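Local coordinates for protein HIAXHD3 (Humicola insolens, PDB 3ZXK) that removes alpha-L-arabinofuranosyl side chains, probably from arabinoxylan, as a family 43 glycoside hydrolase that served as scaffold for introducing endo-xylanase activity, at residues Tyr262-Asp267 / Ile274-Pro279. Residues are numbered along the deposited sequence; the frame is centred on the assembly and turned at random.
Sequences YVAFMD and IPVVAP. With AHR (alpha-L-arabinofuranose), chain C.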
loop_
_atom_site.group_PDB
_atom_site.type_symbol
_atom_site.label_atom_id
_atom_site.label_comp_id
_atom_site.label_asym_id
_atom_site.label_seq_id
_atom_site.Cartn_x
_atom_site.Cartn_y
_atom_site.Cartn_z
ATOM N N TYR A 262 5.609 19.170 2.168
ATOM C CA TYR A 262 6.139 17.958 2.813
ATOM C C TYR A 262 4.957 16.966 2.907
ATOM O O TYR A 262 3.885 17.294 3.475
ATOM C CB TYR A 262 6.758 18.305 4.185
ATOM C CG TYR A 262 7.255 17.117 4.988
ATOM C CD1 TYR A 262 7.723 15.950 4.358
ATOM C CD2 TYR A 262 7.241 17.145 6.388
ATOM C CE1 TYR A 262 8.171 14.865 5.092
ATOM C CE2 TYR A 262 7.664 16.070 7.120
ATOM C CZ TYR A 262 8.103 14.928 6.485
ATOM O OH TYR A 262 8.519 13.871 7.271
ATOM N N VAL A 263 5.130 15.793 2.307
ATOM C CA VAL A 263 4.106 14.739 2.371
ATOM C C VAL A 263 4.686 13.690 3.298
ATOM O O VAL A 263 5.649 13.015 2.954
ATOM C CB VAL A 263 3.794 14.102 0.992
ATOM C CG1 VAL A 263 2.649 13.118 1.119
ATOM C CG2 VAL A 263 3.421 15.180 -0.010
ATOM N N ALA A 264 4.110 13.570 4.484
ATOM C CA ALA A 264 4.607 12.591 5.477
ATOM C C ALA A 264 3.541 11.525 5.675
ATOM O O ALA A 264 2.474 11.602 5.050
ATOM C CB ALA A 264 4.933 13.273 6.815
ATOM N N PHE A 265 3.773 10.519 6.522
ATOM C CA PHE A 265 2.623 9.707 6.894
ATOM C C PHE A 265 2.516 9.559 8.392
ATOM O O PHE A 265 3.490 9.813 9.132
ATOM C CB PHE A 265 2.607 8.313 6.195
ATOM C CG PHE A 265 3.856 7.519 6.412
ATOM C CD1 PHE A 265 4.016 6.761 7.575
ATOM C CD2 PHE A 265 4.879 7.530 5.455
ATOM C CE1 PHE A 265 5.179 6.022 7.785
ATOM C CE2 PHE A 265 6.021 6.787 5.654
ATOM C CZ PHE A 265 6.174 6.033 6.809
ATOM N N MET A 266 1.315 9.161 8.820
ATOM C CA MET A 266 0.949 8.925 10.216
ATOM C C MET A 266 0.846 7.420 10.461
ATOM O O MET A 266 0.416 6.686 9.556
ATOM C CB MET A 266 -0.440 9.520 10.493
ATOM C CG MET A 266 -0.599 11.005 10.195
ATOM S SD MET A 266 0.428 12.083 11.225
ATOM C CE MET A 266 -0.126 11.702 12.892
ATOM N N ASP A 267 1.148 6.986 11.686
ATOM C CA ASP A 267 0.898 5.601 12.141
ATOM C C ASP A 267 -0.560 5.395 12.604
ATOM O O ASP A 267 -0.846 5.178 13.781
ATOM C CB ASP A 267 1.916 5.152 13.211
ATOM C CG ASP A 267 3.338 4.982 12.651
ATOM O OD1 ASP A 267 3.476 4.581 11.482
ATOM O OD2 ASP A 267 4.321 5.255 13.389
ATOM N N ILE A 274 -0.977 6.504 6.674
ATOM C CA ILE A 274 -1.727 7.346 5.762
ATOM C C ILE A 274 -1.074 8.721 5.585
ATOM O O ILE A 274 -0.486 9.263 6.513
ATOM C CB ILE A 274 -3.223 7.446 6.205
ATOM C CG1 ILE A 274 -3.377 8.279 7.489
ATOM C CG2 ILE A 274 -3.823 6.036 6.357
ATOM C CD1 ILE A 274 -4.811 8.348 7.986
ATOM N N PRO A 275 -1.191 9.304 4.383
ATOM C CA PRO A 275 -0.446 10.531 4.123
ATOM C C PRO A 275 -1.108 11.819 4.615
ATOM O O PRO A 275 -2.338 11.965 4.552
ATOM C CB PRO A 275 -0.358 10.577 2.585
ATOM C CG PRO A 275 -1.556 9.812 2.114
ATOM C CD PRO A 275 -1.775 8.727 3.150
ATOM N N VAL A 276 -0.255 12.722 5.091
ATOM C CA VAL A 276 -0.649 14.087 5.499
ATOM C C VAL A 276 0.295 15.060 4.782
ATOM O O VAL A 276 1.441 14.723 4.486
ATOM C CB VAL A 276 -0.594 14.270 7.041
ATOM C CG1 VAL A 276 -1.639 13.375 7.707
ATOM C CG2 VAL A 276 0.776 13.917 7.579
ATOM N N VAL A 277 -0.201 16.271 4.512
ATOM C CA VAL A 277 0.519 17.275 3.705
ATOM C C VAL A 277 0.595 18.602 4.464
ATOM O O VAL A 277 -0.389 19.037 5.066
ATOM C CB VAL A 277 -0.179 17.483 2.335
ATOM C CG1 VAL A 277 0.593 18.484 1.479
ATOM C CG2 VAL A 277 -0.255 16.153 1.577
ATOM N N ALA A 278 1.784 19.199 4.480
ATOM C CA ALA A 278 1.974 20.591 4.962
ATOM C C ALA A 278 2.816 21.425 3.976
ATOM O O ALA A 278 3.690 20.903 3.315
ATOM C CB ALA A 278 2.615 20.595 6.334
ATOM N N PRO A 279 2.579 22.733 3.920
ATOM C CA PRO A 279 3.490 23.576 3.150
ATOM C C PRO A 279 4.866 23.703 3.817
ATOM O O PRO A 279 5.001 23.561 5.053
ATOM C CB PRO A 279 2.807 24.946 3.151
ATOM C CG PRO A 279 1.492 24.748 3.834
ATOM C CD PRO A 279 1.616 23.528 4.692
HETATM O O5 AHR C . 5.596 3.203 14.565
HETATM C C5 AHR C . 5.405 2.153 13.596
HETATM C C4 AHR C . 6.496 2.151 12.520
HETATM O O4 AHR C . 7.783 1.977 13.110
HETATM C C3 AHR C . 6.680 3.433 11.715
HETATM O O3 AHR C . 5.749 3.561 10.651
HETATM C C2 AHR C . 8.073 3.328 11.157
HETATM O O2 AHR C . 8.716 4.614 11.069
HETATM C C1 AHR C . 8.775 2.473 12.193
#
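Ile274 O takes one N-H bond and a weaker CA-H...O contact from the partner strand: it accepts Met266 N at 2.9 Å, with the donor 18° off the carbonyl plane, and the CA-H of Phe265 closes in beside it. Val276 O has a similar pair of neighbours, with Ala264 N coming almost straight at it and Val263 CA 3.4 Å from it. These bonds belong to an antiparallel ladder in which the hydrogen-bonded pairs Tyr262-Ala278, Ala264-Val276 and Met266-Ile274 each make two N-H...O bonds. Only the bond from Val276 N reaches its acceptor, Ala264 O, from well above the carbonyl plane, 36° out of it.

On one face of the hairpin Val263 and Val277 lie side by side, CG2 to CG2 at 4.1 Å, while CG1 of Val263 reaches toward CB of Pro275. On the other face Met266, in one of its two modelled conformers, crosses Val276 at about a right angle, its CG 3.6 Å from Val276 CG1. Tyr262 sends its ring away from 274-279, and its hydroxyl is hydrogen-bonded to Gln249 O.

At the Asp267 end the segment contributes to the sugar pocket. Asp267 receives arabinofuranose O3 on OD1 at 2.6 Å and O5 on OD2 at 2.7 Å. The Phe265 ring presents its edge, CE1, to arabinofuranose O3 nearly in plane. His248 and Arg273 also hydrogen-bond this sugar. The hairpin forms the two middle strands of a four-stranded antiparallel blade, as in the five-bladed beta-propeller of family 43, whose blade strands and loops line the substrate pocket.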